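Local coordinates for protein cysteine synthase (Fusobacterium nucleatum subsp. nucleatum strain ATCC 25586, PDB 5XEM) that produces hydrogen sulfide with pyridoxal 5'-phosphate as cofactor, probably also makes L-cysteine from O-acetyl-L-serine, and is caught here with L-lanthionine in its active site, at residues Val143-Gln146 / Phe147-Val150. Residues are numbered along the deposited sequence; the frame is centred on the assembly and turned at random.
Sequences VPNQ and FTNV. With 85F ((2R)-2-azanyl-3-[(2R)-2-azanyl-3-oxidanyl-3-oxidanylidene-propyl]sulfanyl-propanoic acid), chain C; ACT (acetate ion), chain F.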
ATOM      1  N   VAL A 143      12.629  -7.775 -23.517  1.00  9.80           N
ATOM      2  CA  VAL A 143      11.957  -6.477 -23.280  1.00 10.32           C
ATOM      3  C   VAL A 143      10.476  -6.743 -23.239  1.00 10.35           C
ATOM      4  O   VAL A 143       9.930  -7.114 -24.257  1.00 11.12           O
ATOM      5  CB  VAL A 143      12.275  -5.483 -24.424  1.00 10.65           C
ATOM      6  CG1 VAL A 143      11.566  -4.123 -24.182  1.00 10.41           C
ATOM      7  CG2 VAL A 143      13.779  -5.311 -24.546  1.00 10.94           C
ATOM      8  N   PRO A 144       9.802  -6.561 -22.079  1.00 10.53           N
ATOM      9  CA  PRO A 144       8.360  -6.815 -22.018  1.00 10.99           C
ATOM     10  C   PRO A 144       7.588  -5.932 -23.003  1.00 11.24           C
ATOM     11  O   PRO A 144       6.650  -6.383 -23.680  1.00 11.36           O
ATOM     12  CB  PRO A 144       7.998  -6.485 -20.564  1.00 11.08           C
ATOM     13  CG  PRO A 144       9.253  -6.725 -19.815  1.00 11.21           C
ATOM     14  CD  PRO A 144      10.385  -6.408 -20.732  1.00 11.10           C
ATOM     15  N   ASN A 145       8.031  -4.683 -23.111  1.00 11.93           N
ATOM     16  CA  ASN A 145       7.360  -3.651 -23.920  1.00 11.83           C
ATOM     17  C   ASN A 145       5.868  -3.500 -23.691  1.00 11.30           C
ATOM     18  O   ASN A 145       5.033  -3.865 -24.517  1.00 11.61           O
ATOM     19  CB  ASN A 145       7.674  -3.774 -25.390  1.00 12.62           C
ATOM     20  CG  ASN A 145       7.507  -2.431 -26.126  1.00 13.43           C
ATOM     21  OD1 ASN A 145       6.682  -1.611 -25.726  1.00 15.24           O
ATOM     22  ND2 ASN A 145       8.340  -2.173 -27.141  1.00 14.93           N
ATOM     23  N   GLN A 146       5.512  -2.866 -22.572  1.00 10.86           N
ATOM     24  CA  GLN A 146       4.119  -2.575 -22.291  1.00 10.74           C
ATOM     25  C   GLN A 146       3.385  -1.815 -23.419  1.00 10.83           C
ATOM     26  O   GLN A 146       2.162  -1.873 -23.506  1.00 10.37           O
ATOM     27  CB  GLN A 146       3.993  -1.765 -21.002  1.00 10.30           C
ATOM     28  CG  GLN A 146       4.727  -0.437 -21.023  1.00 10.35           C
ATOM     29  CD  GLN A 146       4.629   0.265 -19.693  1.00 10.53           C
ATOM     30  OE1 GLN A 146       3.612   0.182 -19.003  1.00 10.66           O
ATOM     31  NE2 GLN A 146       5.696   0.939 -19.320  1.00 11.59           N
ATOM     32  N   PHE A 147       4.136  -1.085 -24.248  1.00 11.19           N
ATOM     33  CA  PHE A 147       3.517  -0.307 -25.325  1.00 12.28           C
ATOM     34  C   PHE A 147       2.974  -1.148 -26.479  1.00 12.30           C
ATOM     35  O   PHE A 147       2.037  -0.729 -27.153  1.00 12.60           O
ATOM     36  CB  PHE A 147       4.508   0.739 -25.831  1.00 12.63           C
ATOM     37  CG  PHE A 147       4.998   1.625 -24.747  1.00 13.31           C
ATOM     38  CD1 PHE A 147       4.200   2.663 -24.306  1.00 14.49           C
ATOM     39  CD2 PHE A 147       6.215   1.383 -24.109  1.00 14.04           C
ATOM     40  CE1 PHE A 147       4.618   3.465 -23.257  1.00 14.72           C
ATOM     41  CE2 PHE A 147       6.623   2.182 -23.041  1.00 14.04           C
ATOM     42  CZ  PHE A 147       5.824   3.222 -22.632  1.00 14.71           C
ATOM     43  N   THR A 148       3.568  -2.325 -26.689  1.00 12.91           N
ATOM     44  CA  THR A 148       3.246  -3.178 -27.843  1.00 12.96           C
ATOM     45  C   THR A 148       2.784  -4.592 -27.462  1.00 13.03           C
ATOM     46  O   THR A 148       2.203  -5.300 -28.284  1.00 12.22           O
ATOM     47  CB  THR A 148       4.480  -3.291 -28.737  1.00 13.41           C
ATOM     48  OG1 THR A 148       5.511  -4.030 -28.052  1.00 15.68           O
ATOM     49  CG2 THR A 148       5.008  -1.893 -29.064  1.00 13.15           C
ATOM     50  N   ASN A 149       3.031  -5.002 -26.217  1.00 12.52           N
ATOM     51  CA  ASN A 149       2.779  -6.381 -25.795  1.00 12.75           C
ATOM     52  C   ASN A 149       1.312  -6.603 -25.526  1.00 12.73           C
ATOM     53  O   ASN A 149       0.741  -6.015 -24.603  1.00 12.16           O
ATOM     54  CB  ASN A 149       3.626  -6.684 -24.554  1.00 12.22           C
ATOM     55  CG  ASN A 149       3.720  -8.167 -24.217  1.00 12.17           C
ATOM     56  OD1 ASN A 149       2.786  -8.930 -24.428  1.00 12.83           O
ATOM     57  ND2 ASN A 149       4.865  -8.573 -23.663  1.00 11.03           N
ATOM     58  N   VAL A 150       0.670  -7.473 -26.313  1.00 12.84           N
ATOM     59  CA  VAL A 150      -0.768  -7.714 -26.093  1.00 13.38           C
ATOM     60  C   VAL A 150      -1.094  -8.292 -24.735  1.00 12.20           C
ATOM     61  O   VAL A 150      -2.230  -8.198 -24.295  1.00 11.86           O
ATOM     62  CB  VAL A 150      -1.441  -8.595 -27.167  1.00 14.72           C
ATOM     63  CG1 VAL A 150      -1.286  -7.930 -28.528  1.00 16.25           C
ATOM     64  CG2 VAL A 150      -0.885 -10.001 -27.140  1.00 14.60           C
TER
HETATM   65  N   85F C 501       2.007   4.047 -16.464  1.00 14.23           N
HETATM   66  CA  85F C 501       3.015   3.420 -17.346  1.00 13.70           C
HETATM   67  CB  85F C 501       3.475   4.416 -18.433  1.00 15.71           C
HETATM   68  SG  85F C 501       2.244   4.765 -19.665  1.00 18.25           S
HETATM   69  CD  85F C 501       3.034   5.839 -20.884  1.00 16.79           C
HETATM   70  CE  85F C 501       3.533   7.199 -20.327  1.00 16.87           C
HETATM   71  NZ2 85F C 501       2.491   7.885 -19.551  1.00 16.00           N
HETATM   72  CZ1 85F C 501       3.917   8.086 -21.541  1.00 17.16           C
HETATM   73  OH1 85F C 501       4.167   9.300 -21.275  1.00 16.22           O
HETATM   74  OH2 85F C 501       3.956   7.601 -22.707  1.00 15.94           O
HETATM   75  C   85F C 501       4.210   2.935 -16.554  1.00 13.13           C
HETATM   76  OXT 85F C 501       4.026   2.687 -15.352  1.00 11.94           O
HETATM   77  O   85F C 501       5.289   2.773 -17.176  1.00 13.72           O
HETATM   78  C   ACT F 504      11.905  -3.167 -27.773  1.00 18.46           C
HETATM   79  O   ACT F 504      10.810  -3.731 -27.830  1.00 18.35           O
HETATM   80  OXT ACT F 504      12.959  -3.816 -27.782  1.00 18.95           O
HETATM   81  CH3 ACT F 504      11.931  -1.667 -27.699  1.00 20.84           C
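Asn145 and Asn149 tie down a beta-turn that carries its two central residues, Gln146 and Phe147, into the lanthionine pocket, a compact example of one carbonyl closing a turn twice over. The carbonyl O of Asn145 accepts two backbone bonds, from Asn149 N four residues on (2.9 Å) and from Thr148 N three residues on (3.0 Å), the latter from well above the carbonyl plane. The side chain of Asn149 adds a third link: with CG turned opposite the backbone N (chi1 -166°), ND2 reaches a lone pair of Pro144 O at 2.8 Å, while OD1 caps Asn151 N. Asn145 OD1 lies at the edge of the Phe147 ring and receives weak bonds from the amides of Phe147 and Thr148.

On the buried side, Gln146 CG rests over one face of the Phe147 ring, 4.0 Å from its centroid. The extended Gln146 chain brings NE2 to a lanthionine carboxylate O (2.9 Å); NE2 also donates to Ala72 O, and OE1 is held by Thr77 and by Lys46, the predicted cofactor-bearing lysine, not attached here. Phe147 CE1 meets lanthionine CD at 3.7 Å. The outer side is looser: Thr148 is exposed, and Asn145 ND2 binds an acetate, probably from the crystallisation liquor. The turn joins strand 141-142 to helix 151-167, with Phe147 against helix 123-136 and Pro144 touching both strand 68-72 and helix 46-60.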